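Local coordinates for leucyl-tRNA synthetase (Giardia intestinalis, PDB 3PZ6), which probably charges tRNA(Leu) with leucine at the expense of ATP, the fragment here being its CP1 editing domain, the part that probably deacylates mischarged tRNA, at residues 152-157 with 168-173; 88-93 with 272-277; 108-113 with 140-145. The protein carries 2 engineered substitutions. All blocks are in the same frame, centred on the assembly; numbering follows the deposited sequence.

Interaction 1: 152-157 with 168-173; sequences LLLATV and FVLPLE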
ATOM      1  N   LEU A 152     -12.745  -1.278  -3.283  1.00 26.18           N
ATOM      2  CA  LEU A 152     -11.397  -1.453  -2.737  1.00 30.47           C
ATOM      3  C   LEU A 152     -11.302  -1.174  -1.242  1.00 28.14           C
ATOM      4  O   LEU A 152     -10.525  -1.814  -0.530  1.00 28.20           O
ATOM      5  CB  LEU A 152     -10.397  -0.560  -3.475  1.00 22.15           C
ATOM      6  CG  LEU A 152     -10.122  -0.901  -4.933  1.00 20.16           C
ATOM      7  CD1 LEU A 152      -9.350   0.224  -5.558  1.00 24.19           C
ATOM      8  CD2 LEU A 152      -9.361  -2.212  -5.048  1.00 28.18           C
ATOM      9  N   LEU A 153     -12.097  -0.221  -0.771  1.00 27.47           N
ATOM     10  CA  LEU A 153     -11.994   0.244   0.607  1.00 30.04           C
ATOM     11  C   LEU A 153     -12.150  -0.913   1.596  1.00 24.82           C
ATOM     12  O   LEU A 153     -12.976  -1.804   1.400  1.00 27.25           O
ATOM     13  CB  LEU A 153     -13.019   1.348   0.868  1.00 28.52           C
ATOM     14  CG  LEU A 153     -12.567   2.542   1.711  1.00 35.36           C
ATOM     15  CD1 LEU A 153     -11.433   3.318   1.030  1.00 26.34           C
ATOM     16  CD2 LEU A 153     -13.742   3.472   2.009  1.00 30.63           C
ATOM     17  N   LEU A 154     -11.321  -0.901   2.636  1.00 24.98           N
ATOM     18  CA  LEU A 154     -11.306  -1.941   3.674  1.00 25.75           C
ATOM     19  C   LEU A 154     -11.049  -3.374   3.151  1.00 27.43           C
ATOM     20  O   LEU A 154     -11.463  -4.350   3.768  1.00 22.98           O
ATOM     21  CB  LEU A 154     -12.566  -1.870   4.549  1.00 23.40           C
ATOM     22  CG  LEU A 154     -13.017  -0.474   4.987  1.00 22.61           C
ATOM     23  CD1 LEU A 154     -14.329  -0.559   5.736  1.00 22.31           C
ATOM     24  CD2 LEU A 154     -11.954   0.249   5.822  1.00 21.15           C
ATOM     25  N   ALA A 155     -10.361  -3.481   2.017  1.00 24.65           N
ATOM     26  CA  ALA A 155      -9.839  -4.758   1.548  1.00 25.51           C
ATOM     27  C   ALA A 155      -8.509  -5.037   2.238  1.00 27.19           C
ATOM     28  O   ALA A 155      -7.923  -4.137   2.849  1.00 23.85           O
ATOM     29  CB  ALA A 155      -9.651  -4.734   0.047  1.00 25.53           C
ATOM     30  N   THR A 156      -8.038  -6.278   2.153  1.00 25.39           N
ATOM     31  CA  THR A 156      -6.751  -6.634   2.736  1.00 27.53           C
ATOM     32  C   THR A 156      -5.768  -7.046   1.662  1.00 25.33           C
ATOM     33  O   THR A 156      -6.118  -7.771   0.729  1.00 25.04           O
ATOM     34  CB  THR A 156      -6.841  -7.775   3.770  1.00 25.22           C
ATOM     35  OG1 THR A 156      -7.354  -8.940   3.135  1.00 36.32           O
ATOM     36  CG2 THR A 156      -7.738  -7.413   4.906  1.00 26.72           C
ATOM     37  N   VAL A 157      -4.538  -6.575   1.802  1.00 21.23           N
ATOM     38  CA  VAL A 157      -3.492  -6.920   0.865  1.00 26.63           C
ATOM     39  C   VAL A 157      -2.270  -7.491   1.581  1.00 29.14           C
ATOM     40  O   VAL A 157      -2.089  -7.292   2.788  1.00 26.02           O
ATOM     41  CB  VAL A 157      -3.115  -5.726  -0.091  1.00 26.53           C
ATOM     42  CG1 VAL A 157      -4.283  -5.401  -1.047  1.00 23.75           C
ATOM     43  CG2 VAL A 157      -2.666  -4.479   0.685  1.00 18.45           C
ATOM     44  N   PHE A 168      -4.727  -3.255   5.572  1.00 18.60           N
ATOM     45  CA  PHE A 168      -5.999  -2.826   5.017  1.00 19.65           C
ATOM     46  C   PHE A 168      -5.883  -1.637   4.063  1.00 20.94           C
ATOM     47  O   PHE A 168      -5.056  -0.752   4.245  1.00 22.31           O
ATOM     48  CB  PHE A 168      -6.980  -2.502   6.143  1.00 18.35           C
ATOM     49  CG  PHE A 168      -7.507  -3.711   6.844  1.00 23.03           C
ATOM     50  CD1 PHE A 168      -8.734  -4.254   6.482  1.00 25.39           C
ATOM     51  CD2 PHE A 168      -6.782  -4.316   7.866  1.00 21.83           C
ATOM     52  CE1 PHE A 168      -9.233  -5.380   7.131  1.00 28.35           C
ATOM     53  CE2 PHE A 168      -7.269  -5.448   8.510  1.00 22.45           C
ATOM     54  CZ  PHE A 168      -8.498  -5.978   8.148  1.00 27.36           C
ATOM     55  N   VAL A 169      -6.729  -1.635   3.042  1.00 20.99           N
ATOM     56  CA  VAL A 169      -6.846  -0.517   2.126  1.00 22.92           C
ATOM     57  C   VAL A 169      -7.710   0.543   2.802  1.00 23.16           C
ATOM     58  O   VAL A 169      -8.856   0.279   3.146  1.00 23.25           O
ATOM     59  CB  VAL A 169      -7.533  -0.953   0.806  1.00 26.53           C
ATOM     60  CG1 VAL A 169      -7.761   0.244  -0.103  1.00 23.19           C
ATOM     61  CG2 VAL A 169      -6.728  -2.030   0.099  1.00 19.23           C
ATOM     62  N   LEU A 170      -7.164   1.738   2.978  1.00 18.64           N
ATOM     63  CA  LEU A 170      -7.839   2.763   3.754  1.00 20.70           C
ATOM     64  C   LEU A 170      -8.114   4.041   2.941  1.00 29.64           C
ATOM     65  O   LEU A 170      -7.511   4.244   1.877  1.00 21.76           O
ATOM     66  CB  LEU A 170      -7.039   3.067   5.021  1.00 17.73           C
ATOM     67  CG  LEU A 170      -6.791   1.927   6.011  1.00 27.76           C
ATOM     68  CD1 LEU A 170      -6.158   2.505   7.267  1.00 24.90           C
ATOM     69  CD2 LEU A 170      -8.078   1.174   6.365  1.00 24.34           C
ATOM     70  N   PRO A 171      -9.032   4.895   3.434  1.00 18.87           N
ATOM     71  CA  PRO A 171      -9.455   6.077   2.704  1.00 24.77           C
ATOM     72  C   PRO A 171      -8.527   7.284   2.851  1.00 25.96           C
ATOM     73  O   PRO A 171      -8.235   7.723   3.968  1.00 28.65           O
ATOM     74  CB  PRO A 171     -10.836   6.380   3.312  1.00 24.69           C
ATOM     75  CG  PRO A 171     -10.757   5.872   4.676  1.00 22.82           C
ATOM     76  CD  PRO A 171      -9.828   4.699   4.658  1.00 21.52           C
ATOM     77  N   LEU A 172      -8.059   7.799   1.718  1.00 25.92           N
ATOM     78  CA  LEU A 172      -7.373   9.083   1.686  1.00 25.69           C
ATOM     79  C   LEU A 172      -8.092  10.020   0.719  1.00 27.91           C
ATOM     80  O   LEU A 172      -8.053   9.827  -0.487  1.00 28.16           O
ATOM     81  CB  LEU A 172      -5.898   8.922   1.321  1.00 23.65           C
ATOM     82  CG  LEU A 172      -5.011  10.173   1.485  1.00 30.46           C
ATOM     83  CD1 LEU A 172      -4.949  10.659   2.941  1.00 23.93           C
ATOM     84  CD2 LEU A 172      -3.615   9.917   0.944  1.00 22.79           C
ATOM     85  N   GLU A 173      -8.750  11.031   1.270  1.00 29.26           N
ATOM     86  CA  GLU A 173      -9.624  11.921   0.501  1.00 34.72           C
ATOM     87  C   GLU A 173      -8.904  12.895  -0.432  1.00 34.82           C
ATOM     88  O   GLU A 173      -9.540  13.518  -1.285  1.00 31.65           O
ATOM     89  CB  GLU A 173     -10.542  12.705   1.441  1.00 28.80           C
ATOM     90  CG  GLU A 173     -11.576  11.849   2.137  1.00 34.75           C
ATOM     91  CD  GLU A 173     -12.277  12.577   3.276  1.00 47.34           C
ATOM     92  OE1 GLU A 173     -13.464  12.266   3.531  1.00 51.06           O
ATOM     93  OE2 GLU A 173     -11.647  13.455   3.921  1.00 43.86           O
TER
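V169 directs its side chain toward the turn formed by L152 to A155, and its backbone is bonded to that turn through both its N-H and its carbonyl. The L154 N-H donates to V169 O at 2.8 Å, and V169 N donates to A155 O, also at 2.8 Å. The second bond is the straighter, with 163° at the hydrogen against 143°. Between them the valine packs against the mouth of the turn: V169 CB lies 3.4 Å from L152 O, V169 CG1 stays beside the same carbonyl, and V169 CG2 packs on A155 CB at 4.0 Å.

On one flank T156 and F168 form an antiparallel non-hydrogen-bonded pair, their side chains side by side and pointing the same way. A chi1 of 60° for T156 lays CG2 over the F168 ring as a CH-pi contact, 3.7 Å from its centroid, and turns OG1 to a hydrogen bond with Y21 OH. L154 O meets the same ring at its edge. On this side too the side chains of L154 and L170 cross at about a right angle, L154 CD2 to L170 CD2 at 4.0 Å. On the other flank L153 CD1 reaches P171 CB at 3.9 Å.

One layer out, A155 N bonds back to L152 O at 3.0 Å and closes the turn. Helix 61-71 supplies donors to two backbone carbonyls, K62 NZ to L153 O and N63 ND2 to T156 O. Beyond F168 and L170, strand 97-100 continues the sheet through backbone bonds to C98 and V100. A type II beta turn, L152 to A155, thus carries the chain from helix 149-152 into strand 156-158, the first arm of a beta hairpin, and packs against the return arm, strand 167-171.

Interaction 2: 88-93 with 272-277; sequences RPETMV and GIMKMG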
ATOM      1  N   ARG A  88      10.084   5.987  -2.642  1.00 40.14           N
ATOM      2  CA  ARG A  88      10.844   5.655  -1.437  1.00 40.80           C
ATOM      3  C   ARG A  88      10.775   4.168  -1.100  1.00 32.07           C
ATOM      4  O   ARG A  88      10.126   3.791  -0.127  1.00 33.04           O
ATOM      5  CB  ARG A  88      10.341   6.474  -0.245  1.00 32.72           C
ATOM      6  CG  ARG A  88      10.377   7.985  -0.428  1.00 36.92           C
ATOM      7  CD  ARG A  88      10.303   8.671   0.924  1.00 38.07           C
ATOM      8  NE  ARG A  88      11.495   8.367   1.711  1.00 39.73           N
ATOM      9  CZ  ARG A  88      11.654   8.643   3.004  1.00 44.24           C
ATOM     10  NH1 ARG A  88      10.686   9.238   3.696  1.00 49.78           N
ATOM     11  NH2 ARG A  88      12.794   8.317   3.607  1.00 42.84           N
ATOM     12  N   PRO A  89      11.456   3.320  -1.894  1.00 34.67           N
ATOM     13  CA  PRO A  89      11.376   1.869  -1.706  1.00 31.27           C
ATOM     14  C   PRO A  89      11.994   1.372  -0.392  1.00 35.20           C
ATOM     15  O   PRO A  89      11.693   0.256   0.038  1.00 37.68           O
ATOM     16  CB  PRO A  89      12.165   1.322  -2.902  1.00 31.66           C
ATOM     17  CG  PRO A  89      13.125   2.400  -3.239  1.00 31.80           C
ATOM     18  CD  PRO A  89      12.378   3.676  -2.990  1.00 36.91           C
ATOM     19  N   GLU A  90      12.846   2.183   0.231  1.00 30.11           N
ATOM     20  CA  GLU A  90      13.478   1.808   1.500  1.00 30.78           C
ATOM     21  C   GLU A  90      12.498   1.842   2.686  1.00 35.12           C
ATOM     22  O   GLU A  90      12.726   1.185   3.708  1.00 32.72           O
ATOM     23  CB  GLU A  90      14.719   2.682   1.779  1.00 29.89           C
ATOM     24  CG  GLU A  90      14.430   4.104   2.279  1.00 32.39           C
ATOM     25  CD  GLU A  90      13.986   5.083   1.188  1.00 40.61           C
ATOM     26  OE1 GLU A  90      13.845   4.684   0.002  1.00 34.67           O
ATOM     27  OE2 GLU A  90      13.776   6.270   1.532  1.00 37.36           O
ATOM     28  N   THR A  91      11.410   2.598   2.538  1.00 24.30           N
ATOM     29  CA  THR A  91      10.394   2.711   3.576  1.00 27.35           C
ATOM     30  C   THR A  91       9.364   1.575   3.518  1.00 28.40           C
ATOM     31  O   THR A  91       8.468   1.503   4.369  1.00 22.39           O
ATOM     32  CB  THR A  91       9.642   4.072   3.516  1.00 24.46           C
ATOM     33  OG1 THR A  91       9.016   4.214   2.242  1.00 33.20           O
ATOM     34  CG2 THR A  91      10.575   5.254   3.756  1.00 20.86           C
ATOM     35  N   MET A  92       9.507   0.687   2.531  1.00 27.32           N
ATOM     36  CA  MET A  92       8.513  -0.361   2.267  1.00 24.73           C
ATOM     37  C   MET A  92       8.310  -1.388   3.386  1.00 25.86           C
ATOM     38  O   MET A  92       7.257  -2.021   3.471  1.00 33.09           O
ATOM     39  CB  MET A  92       8.776  -1.051   0.925  1.00 28.54           C
ATOM     40  CG  MET A  92       8.340  -0.239  -0.307  1.00 35.77           C
ATOM     41  SD  MET A  92       6.658   0.442  -0.205  1.00 32.60           S
ATOM     42  CE  MET A  92       7.013   2.140   0.236  1.00 29.02           C
ATOM     43  N   VAL A  93       9.302  -1.544   4.248  1.00 24.04           N
ATOM     44  CA  VAL A  93       9.182  -2.448   5.385  1.00 24.36           C
ATOM     45  C   VAL A  93       8.346  -1.844   6.533  1.00 26.30           C
ATOM     46  O   VAL A  93       8.028  -2.530   7.505  1.00 26.92           O
ATOM     47  CB  VAL A  93      10.586  -2.932   5.865  1.00 22.59           C
ATOM     48  CG1 VAL A  93      11.488  -1.749   6.195  1.00 26.79           C
ATOM     49  CG2 VAL A  93      10.477  -3.898   7.051  1.00 27.09           C
ATOM     50  N   GLY A 272      19.704   9.140   7.537  1.00 37.15           N
ATOM     51  CA  GLY A 272      18.884   8.005   7.967  1.00 33.66           C
ATOM     52  C   GLY A 272      19.579   6.662   7.913  1.00 30.27           C
ATOM     53  O   GLY A 272      20.312   6.374   6.974  1.00 34.52           O
ATOM     54  N   ILE A 273      19.350   5.847   8.937  1.00 33.47           N
ATOM     55  CA  ILE A 273      19.946   4.513   9.028  1.00 31.64           C
ATOM     56  C   ILE A 273      18.858   3.469   9.209  1.00 27.07           C
ATOM     57  O   ILE A 273      18.043   3.562  10.123  1.00 29.96           O
ATOM     58  CB  ILE A 273      20.982   4.423  10.178  1.00 33.13           C
ATOM     59  CG1 ILE A 273      22.276   5.129   9.765  1.00 33.27           C
ATOM     60  CG2 ILE A 273      21.267   2.960  10.554  1.00 27.40           C
ATOM     61  CD1 ILE A 273      23.062   5.677  10.922  1.00 43.75           C
ATOM     62  N   MET A 274      18.840   2.491   8.313  1.00 25.01           N
ATOM     63  CA  MET A 274      17.876   1.411   8.383  1.00 27.03           C
ATOM     64  C   MET A 274      18.024   0.649   9.691  1.00 28.47           C
ATOM     65  O   MET A 274      19.132   0.327  10.115  1.00 32.09           O
ATOM     66  CB  MET A 274      18.044   0.468   7.191  1.00 29.60           C
ATOM     67  CG  MET A 274      17.757   1.125   5.848  1.00 31.19           C
ATOM     68  SD  MET A 274      16.041   1.657   5.627  1.00 33.36           S
ATOM     69  CE  MET A 274      15.177   0.097   5.497  1.00 32.31           C
ATOM     70  N   LYS A 275      16.897   0.366  10.330  1.00 26.95           N
ATOM     71  CA  LYS A 275      16.902  -0.311  11.622  1.00 30.09           C
ATOM     72  C   LYS A 275      16.144  -1.619  11.532  1.00 27.87           C
ATOM     73  O   LYS A 275      16.238  -2.464  12.415  1.00 28.27           O
ATOM     74  CB  LYS A 275      16.278   0.589  12.692  1.00 29.32           C
ATOM     75  CG  LYS A 275      17.081   1.841  13.007  1.00 24.35           C
ATOM     76  CD  LYS A 275      17.976   1.648  14.222  1.00 33.95           C
ATOM     77  CE  LYS A 275      19.296   1.026  13.870  1.00 34.41           C
ATOM     78  NZ  LYS A 275      19.762   0.248  15.036  1.00 45.11           N
ATOM     79  N   MET A 276      15.386  -1.760  10.452  1.00 30.04           N
ATOM     80  CA  MET A 276      14.595  -2.951  10.180  1.00 28.76           C
ATOM     81  C   MET A 276      14.780  -3.359   8.728  1.00 26.05           C
ATOM     82  O   MET A 276      15.275  -2.580   7.913  1.00 29.21           O
ATOM     83  CB  MET A 276      13.112  -2.689  10.466  1.00 24.15           C
ATOM     84  CG  MET A 276      12.766  -2.571  11.944  1.00 29.08           C
ATOM     85  SD  MET A 276      11.063  -2.051  12.254  1.00 31.68           S
ATOM     86  CE  MET A 276      10.149  -3.410  11.494  1.00 24.05           C
ATOM     87  N   GLY A 277      14.373  -4.580   8.415  1.00 28.03           N
ATOM     88  CA  GLY A 277      14.454  -5.099   7.063  1.00 28.00           C
ATOM     89  C   GLY A 277      15.786  -5.773   6.798  1.00 32.07           C
ATOM     90  O   GLY A 277      16.616  -5.873   7.698  1.00 37.33           O
TER
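This is a small, buried apolar contact without a hydrogen bond across it, joining the loop that follows strand 79-86 to the short strand and loop that follow helix 254-271. M274 and V93 carry most of it. With its chain bent at both chi2 (-65°) and chi3 (-70°), the methionine brings its sulfur alongside the loop, M274 SD lying 4.2 Å from E90 CB, and M274 CE lies 3.2 Å from E90 O. The side chains of V93 and M274 run antiparallel alongside one another, and V93 CG1 meets M274 CE at 4.2 Å. The other methyl, V93 CG2, faces the bare backbone of G277, 4.2 Å from its CA, with M276 CB slightly farther off.

The sequence around R88 to T91 matches the threonine-rich segment of CP1 domains, which in related leucyl-tRNA synthetases lines the editing pocket; this contact therefore probably backs that segment.

The loop also has a framework of its own. R88 grips E90 side-on, NE and NH2 both 3.1 Å from E90 OE2 in a salt bridge, while T91 CG2 covers one guanidinium face and Y265 adds a cation-pi contact. R88 O accepts from both T91 N and T91 OG1, the hydroxyl at 2.7 Å. Outside the loop, I228 touches both T91 and V93, and M274 packs on C287 of helix 284-297.

Interaction 3: 108-113 with 140-145; sequences AYYINK and ELDFIS. Engineered in segment 140-145: S145 (natural residue Cys).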
ATOM      1  N   ALA A 108      -9.436  -2.804 -13.647  1.00 39.49           N
ATOM      2  CA  ALA A 108      -8.660  -4.037 -13.600  1.00 42.42           C
ATOM      3  C   ALA A 108      -8.112  -4.353 -14.993  1.00 44.09           C
ATOM      4  O   ALA A 108      -8.864  -4.396 -15.969  1.00 47.60           O
ATOM      5  CB  ALA A 108      -9.512  -5.185 -13.074  1.00 41.38           C
ATOM      6  N   TYR A 109      -6.800  -4.558 -15.078  1.00 43.04           N
ATOM      7  CA  TYR A 109      -6.131  -4.812 -16.353  1.00 47.21           C
ATOM      8  C   TYR A 109      -5.222  -6.033 -16.262  1.00 49.09           C
ATOM      9  O   TYR A 109      -4.858  -6.462 -15.164  1.00 43.59           O
ATOM     10  CB  TYR A 109      -5.282  -3.609 -16.767  1.00 42.31           C
ATOM     11  CG  TYR A 109      -6.010  -2.288 -16.812  1.00 47.44           C
ATOM     12  CD1 TYR A 109      -6.573  -1.819 -18.001  1.00 49.36           C
ATOM     13  CD2 TYR A 109      -6.110  -1.491 -15.675  1.00 43.70           C
ATOM     14  CE1 TYR A 109      -7.236  -0.590 -18.048  1.00 48.63           C
ATOM     15  CE2 TYR A 109      -6.767  -0.268 -15.710  1.00 43.58           C
ATOM     16  CZ  TYR A 109      -7.327   0.176 -16.896  1.00 46.87           C
ATOM     17  OH  TYR A 109      -7.973   1.388 -16.919  1.00 45.95           O
ATOM     18  N   TYR A 110      -4.865  -6.582 -17.422  1.00 46.81           N
ATOM     19  CA  TYR A 110      -3.800  -7.568 -17.525  1.00 47.83           C
ATOM     20  C   TYR A 110      -2.487  -6.853 -17.845  1.00 52.32           C
ATOM     21  O   TYR A 110      -2.456  -5.927 -18.665  1.00 49.24           O
ATOM     22  CB  TYR A 110      -4.102  -8.583 -18.631  1.00 49.08           C
ATOM     23  CG  TYR A 110      -5.136  -9.638 -18.294  1.00 44.94           C
ATOM     24  CD1 TYR A 110      -4.867 -10.640 -17.364  1.00 43.02           C
ATOM     25  CD2 TYR A 110      -6.370  -9.657 -18.936  1.00 47.16           C
ATOM     26  CE1 TYR A 110      -5.812 -11.616 -17.063  1.00 40.74           C
ATOM     27  CE2 TYR A 110      -7.319 -10.630 -18.642  1.00 39.32           C
ATOM     28  CZ  TYR A 110      -7.034 -11.600 -17.706  1.00 41.16           C
ATOM     29  OH  TYR A 110      -7.976 -12.559 -17.416  1.00 50.13           O
ATOM     30  N   ILE A 111      -1.410  -7.271 -17.181  1.00 54.04           N
ATOM     31  CA  ILE A 111      -0.055  -6.833 -17.528  1.00 56.63           C
ATOM     32  C   ILE A 111       0.633  -7.961 -18.302  1.00 58.55           C
ATOM     33  O   ILE A 111       1.357  -7.719 -19.267  1.00 58.94           O
ATOM     34  CB  ILE A 111       0.765  -6.457 -16.265  1.00 55.10           C
ATOM     35  CG1 ILE A 111       0.190  -5.207 -15.592  1.00 49.43           C
ATOM     36  CG2 ILE A 111       2.257  -6.268 -16.589  1.00 59.10           C
ATOM     37  CD1 ILE A 111       0.450  -3.888 -16.329  1.00 48.48           C
ATOM     38  N   ASN A 112       0.394  -9.189 -17.847  1.00 56.37           N
ATOM     39  CA  ASN A 112       0.782 -10.408 -18.544  1.00 57.35           C
ATOM     40  C   ASN A 112      -0.217 -11.521 -18.217  1.00 59.71           C
ATOM     41  O   ASN A 112      -1.291 -11.249 -17.679  1.00 59.91           O
ATOM     42  CB  ASN A 112       2.225 -10.814 -18.201  1.00 63.61           C
ATOM     43  CG  ASN A 112       2.474 -10.923 -16.702  1.00 64.38           C
ATOM     44  OD1 ASN A 112       1.947 -11.811 -16.028  1.00 58.88           O
ATOM     45  ND2 ASN A 112       3.308 -10.031 -16.182  1.00 65.62           N
ATOM     46  N   LYS A 113       0.124 -12.763 -18.547  1.00 62.72           N
ATOM     47  CA  LYS A 113      -0.740 -13.901 -18.242  1.00 61.42           C
ATOM     48  C   LYS A 113      -0.763 -14.192 -16.744  1.00 62.00           C
ATOM     49  O   LYS A 113       0.229 -13.970 -16.038  1.00 62.41           O
ATOM     50  CB  LYS A 113      -0.291 -15.131 -19.016  1.00 64.18           C
ATOM     51  N   GLU A 140      -2.478   0.470 -26.324  1.00 71.72           N
ATOM     52  CA  GLU A 140      -3.769  -0.177 -26.088  1.00 75.20           C
ATOM     53  C   GLU A 140      -3.813  -0.871 -24.727  1.00 76.39           C
ATOM     54  O   GLU A 140      -2.791  -1.354 -24.232  1.00 75.00           O
ATOM     55  CB  GLU A 140      -4.082  -1.167 -27.209  1.00 72.26           C
ATOM     56  N   LEU A 141      -5.002  -0.916 -24.131  1.00 74.61           N
ATOM     57  CA  LEU A 141      -5.200  -1.513 -22.809  1.00 63.25           C
ATOM     58  C   LEU A 141      -5.741  -2.937 -22.906  1.00 60.49           C
ATOM     59  O   LEU A 141      -6.397  -3.294 -23.889  1.00 64.44           O
ATOM     60  CB  LEU A 141      -6.170  -0.663 -21.972  1.00 52.61           C
ATOM     61  CG  LEU A 141      -5.860   0.779 -21.539  1.00 57.27           C
ATOM     62  CD1 LEU A 141      -4.401   0.955 -21.112  1.00 55.71           C
ATOM     63  CD2 LEU A 141      -6.243   1.804 -22.610  1.00 70.05           C
ATOM     64  N   ASP A 142      -5.457  -3.746 -21.885  1.00 58.06           N
ATOM     65  CA  ASP A 142      -6.104  -5.050 -21.736  1.00 54.25           C
ATOM     66  C   ASP A 142      -7.116  -4.989 -20.591  1.00 53.83           C
ATOM     67  O   ASP A 142      -6.956  -5.653 -19.563  1.00 52.56           O
ATOM     68  CB  ASP A 142      -5.079  -6.170 -21.516  1.00 53.36           C
ATOM     69  CG  ASP A 142      -5.657  -7.557 -21.786  1.00 56.60           C
ATOM     70  OD1 ASP A 142      -6.897  -7.724 -21.750  1.00 56.32           O
ATOM     71  OD2 ASP A 142      -4.863  -8.491 -22.033  1.00 58.61           O
ATOM     72  N   PHE A 143      -8.155  -4.182 -20.805  1.00 56.26           N
ATOM     73  CA  PHE A 143      -9.218  -3.910 -19.837  1.00 48.31           C
ATOM     74  C   PHE A 143     -10.037  -5.155 -19.512  1.00 47.84           C
ATOM     75  O   PHE A 143     -10.385  -5.925 -20.407  1.00 49.48           O
ATOM     76  CB  PHE A 143     -10.127  -2.817 -20.406  1.00 44.36           C
ATOM     77  CG  PHE A 143     -11.138  -2.283 -19.434  1.00 55.05           C
ATOM     78  CD1 PHE A 143     -10.839  -1.186 -18.632  1.00 55.46           C
ATOM     79  CD2 PHE A 143     -12.408  -2.853 -19.345  1.00 58.86           C
ATOM     80  CE1 PHE A 143     -11.782  -0.674 -17.741  1.00 52.59           C
ATOM     81  CE2 PHE A 143     -13.358  -2.349 -18.453  1.00 58.29           C
ATOM     82  CZ  PHE A 143     -13.043  -1.259 -17.650  1.00 52.47           C
ATOM     83  N   ILE A 144     -10.341  -5.343 -18.228  1.00 48.85           N
ATOM     84  CA  ILE A 144     -11.156  -6.468 -17.772  1.00 46.57           C
ATOM     85  C   ILE A 144     -12.500  -5.979 -17.244  1.00 48.87           C
ATOM     86  O   ILE A 144     -13.549  -6.309 -17.796  1.00 55.72           O
ATOM     87  CB  ILE A 144     -10.438  -7.297 -16.682  1.00 46.43           C
ATOM     88  CG1 ILE A 144      -9.076  -7.773 -17.185  1.00 46.39           C
ATOM     89  CG2 ILE A 144     -11.302  -8.484 -16.244  1.00 47.64           C
ATOM     90  CD1 ILE A 144      -8.107  -8.114 -16.077  1.00 52.21           C
ATOM     91  N   SER A 145     -12.456  -5.207 -16.163  1.00 48.28           N
ATOM     92  CA  SER A 145     -13.645  -4.591 -15.580  1.00 48.09           C
ATOM     93  C   SER A 145     -13.252  -3.397 -14.719  1.00 51.11           C
ATOM     94  O   SER A 145     -12.076  -3.217 -14.374  1.00 50.33           O
ATOM     95  CB  SER A 145     -14.481  -5.597 -14.774  1.00 49.76           C
ATOM     96  OG  SER A 145     -13.716  -6.271 -13.784  1.00 56.47           O
TER
HETATM   97  O   HOH W   1      -3.151  -3.388 -19.791  1.00 40.73           O
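Y110 lies across D142 and I144, and its side chain meets D142 first and I144 next. At its root, Y110 CB lies 3.5 Å from D142 OD2. With CG anti to the carbonyl carbon (chi1 -76°), the ring swings past this carboxylate, and the ring edge at Y110 CD2 meets D142 OD1 at 3.5 Å, near the ring plane. Farther along, Y110 CE2 touches I144 CG1, while I144 CD1 sits over the face, 3.8 Å from the centroid and 16° off the normal, a CH-pi contact that also takes in Y110 CZ toward the tip.

The backbone fixes this placement. Y110 N donates to D142 O at 3.1 Å, and a water that gives a hydrogen bond to Y110 O (2.9 Å) and takes one from D142 N extends the pairing by one step. Farther along the strand pair I144 N bonds to A108 O at 2.9 Å, and A108 N to the carbonyl of S145, an engineered residue. Y109 and F143, a non-hydrogen-bonded pair, send their rings to the other side in an offset edge-to-face arrangement: the edge of F143 is turned toward the face of Y109, planes at 81° and centroids 5.7 Å apart, with L141 CG beside Y109 CE1.

Each tyrosine thus meets a different environment. Across this contact Y109 meets mainly apolar and aromatic groups, whereas the carboxylate at the edge of Y110 lies near ring hydrogens of slight positive character, probably a mildly favourable electrostatic contact.

How the interactions relate
Interactions 1 and 3 join strands of the same large sheet, their centres 22 Å apart, and both use backbone bonds between antiparallel chains, in interaction 1 to a turn leading into its strand, with a CH-pi contact over a ring. Their settings differ: 152-157 with 168-173 is deeply buried, its side-chain packing aliphatic apart from one phenylalanine ring, whereas 108-113 with 140-145 lies farther from the chain centre, is partly buried, and uses a water, a carboxylate and an aromatic pair. Helix 61-71 covers parts of both. Interaction 2, also buried, has no backbone bond across it and relies on methionine and valine packing; it spans far more sequence than the others and lies across the chain's centre from interaction 3.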